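Local coordinates for protein aldolase (Escherichia coli, PDB 6VOP) that is a putative class II aldolase of the AraD-like clan, probably a metal-dependent enzyme, whose own function is not established, at residues 84-89 with 168-173. The protein carries 2 engineered substitutions. Residues are numbered along the deposited sequence; the frame is centred on the assembly and turned at random.
Sequences LALYRN and VVCGES
A helix packed on a face of the central mixed sheet makes this contact: Leu-86, from helix 80-89, drops a single methyl onto Val-168 and Cys-170 of strand 166-171. Both strand residues direct their CB toward the helix, whereas Val-169 between them points away, to Asn-180, Met-181 and Leu-184 of helix 174-194; with helix 80-89 against one face and helix 174-194 against the other, the strand lies between two helical layers. CD1 of Leu-86 does all the touching from the helix. It lies 3.6 Å from SG of Cys-170 and 4.0 Å from CG1 of Val-168, so one methyl touches two side chains, i and i+2, on the same face of the strand. The Leu-86 side chain gets there with CG anti to its carbonyl carbon (chi1 -60°), extending from the helix toward the sheet. On the strand, Val-168 offers the branch anti to its own N (chi1 169°), and the two side chains pass at a slant. The contact is apolar and small, with 101 Å² buried over both segments, and the closest CA atoms, those of Leu-86 and Cys-170, are still 8.2 Å apart, which leaves the gap to be bridged by side chains. Val-96 of neighbouring strand 95-99 and Leu-150 of helix 144-153 also touch Leu-86, placing it where two helices meet the sheet. Three residues on, ND2 of Asn-89 donates to O of Ala-85 at 3.0 Å, in the carbonyl plane and with an N-H...O angle of 164°, tying its amide back to the preceding turn. Val-168 also touches His-98, so it joins this packing to a possible, unconfirmed metal site. Helices covering both faces of a central sheet are characteristic of the AraD-like class II aldolase fold.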
loop_
_atom_site.group_PDB
_atom_site.type_symbol
_atom_site.label_atom_id
_atom_site.label_comp_id
_atom_site.label_asym_id
_atom_site.label_seq_id
_atom_site.Cartn_x
_atom_site.Cartn_y
_atom_site.Cartn_z
ATOM N N LEU A 84 -7.888 -20.820 21.973
ATOM C CA LEU A 84 -7.956 -21.394 23.311
ATOM C C LEU A 84 -6.865 -22.432 23.536
ATOM O O LEU A 84 -6.377 -22.583 24.662
ATOM C CB LEU A 84 -9.333 -22.013 23.542
ATOM C CG LEU A 84 -10.507 -21.038 23.621
ATOM C CD1 LEU A 84 -11.786 -21.709 23.156
ATOM C CD2 LEU A 84 -10.662 -20.516 25.039
ATOM N N ALA A 85 -6.475 -23.156 22.485
ATOM C CA ALA A 85 -5.395 -24.127 22.617
ATOM C C ALA A 85 -4.083 -23.453 22.988
ATOM O O ALA A 85 -3.293 -24.012 23.757
ATOM C CB ALA A 85 -5.241 -24.920 21.320
ATOM N N LEU A 86 -3.838 -22.250 22.464
ATOM C CA LEU A 86 -2.600 -21.545 22.774
ATOM C C LEU A 86 -2.605 -21.016 24.201
ATOM O O LEU A 86 -1.581 -21.067 24.891
ATOM C CB LEU A 86 -2.385 -20.408 21.779
ATOM C CG LEU A 86 -2.280 -20.854 20.321
ATOM C CD1 LEU A 86 -2.339 -19.658 19.383
ATOM C CD2 LEU A 86 -1.006 -21.656 20.103
ATOM N N TYR A 87 -3.746 -20.499 24.660
ATOM C CA TYR A 87 -3.825 -20.000 26.029
ATOM C C TYR A 87 -3.692 -21.125 27.045
ATOM O O TYR A 87 -3.106 -20.925 28.115
ATOM C CB TYR A 87 -5.141 -19.249 26.244
ATOM C CG TYR A 87 -5.280 -17.978 25.436
ATOM C CD1 TYR A 87 -4.399 -16.917 25.611
ATOM C CD2 TYR A 87 -6.302 -17.832 24.510
ATOM C CE1 TYR A 87 -4.529 -15.749 24.875
ATOM C CE2 TYR A 87 -6.438 -16.672 23.768
ATOM C CZ TYR A 87 -5.553 -15.633 23.956
ATOM O OH TYR A 87 -5.693 -14.479 23.220
ATOM N N ARG A 88 -4.220 -22.308 26.732
ATOM C CA ARG A 88 -4.194 -23.426 27.664
ATOM C C ARG A 88 -2.831 -24.096 27.765
ATOM O O ARG A 88 -2.629 -24.915 28.668
ATOM C CB ARG A 88 -5.241 -24.468 27.261
ATOM C CG ARG A 88 -6.671 -24.067 27.576
ATOM C CD ARG A 88 -7.597 -25.268 27.542
ATOM N NE ARG A 88 -7.976 -25.632 26.181
ATOM C CZ ARG A 88 -9.122 -25.287 25.605
ATOM N NH1 ARG A 88 -10.011 -24.563 26.273
ATOM N NH2 ARG A 88 -9.383 -25.666 24.361
ATOM N N ASN A 89 -1.895 -23.778 26.869
ATOM C CA ASN A 89 -0.585 -24.416 26.869
ATOM C C ASN A 89 0.558 -23.414 26.946
ATOM O O ASN A 89 1.722 -23.805 26.798
ATOM C CB ASN A 89 -0.428 -25.303 25.631
ATOM C CG ASN A 89 -1.282 -26.553 25.706
ATOM O OD1 ASN A 89 -0.823 -27.607 26.152
ATOM N ND2 ASN A 89 -2.534 -26.441 25.277
ATOM N N VAL A 168 0.105 -17.188 12.580
ATOM C CA VAL A 168 -0.627 -17.085 13.839
ATOM C C VAL A 168 0.394 -16.683 14.897
ATOM O O VAL A 168 1.309 -17.457 15.201
ATOM C CB VAL A 168 -1.326 -18.395 14.231
ATOM C CG1 VAL A 168 -1.844 -18.314 15.658
ATOM C CG2 VAL A 168 -2.464 -18.705 13.268
ATOM N N VAL A 169 0.249 -15.481 15.449
ATOM C CA VAL A 169 1.250 -14.898 16.334
ATOM C C VAL A 169 0.621 -14.609 17.691
ATOM O O VAL A 169 -0.528 -14.166 17.774
ATOM C CB VAL A 169 1.859 -13.617 15.726
ATOM C CG1 VAL A 169 3.026 -13.138 16.562
ATOM C CG2 VAL A 169 2.310 -13.871 14.294
ATOM N N CYS A 170 1.383 -14.863 18.750
ATOM C CA CYS A 170 0.963 -14.634 20.124
ATOM C C CYS A 170 1.732 -13.456 20.712
ATOM O O CYS A 170 2.644 -12.901 20.095
ATOM C CB CYS A 170 1.176 -15.891 20.973
ATOM S SG CYS A 170 0.254 -17.343 20.441
ATOM N N GLY A 171 1.359 -13.084 21.931
ATOM C CA GLY A 171 2.035 -12.010 22.630
ATOM C C GLY A 171 1.507 -11.876 24.037
ATOM O O GLY A 171 0.414 -12.354 24.361
ATOM N N GLU A 172 2.308 -11.225 24.879
ATOM C CA GLU A 172 1.900 -10.932 26.247
ATOM C C GLU A 172 0.938 -9.752 26.325
ATOM O O GLU A 172 0.490 -9.402 27.423
ATOM C CB GLU A 172 3.134 -10.678 27.119
ATOM C CG GLU A 172 4.131 -11.839 27.104
ATOM C CD GLU A 172 5.217 -11.717 28.165
ATOM O OE1 GLU A 172 6.388 -12.025 27.856
ATOM O OE2 GLU A 172 4.900 -11.321 29.308
ATOM N N SER A 173 0.619 -9.142 25.187
ATOM C CA SER A 173 -0.398 -8.107 25.080
ATOM C C SER A 173 -0.806 -8.023 23.618
ATOM O O SER A 173 -0.072 -8.465 22.730
ATOM C CB SER A 173 0.106 -6.751 25.589
ATOM O OG SER A 173 1.028 -6.169 24.684
#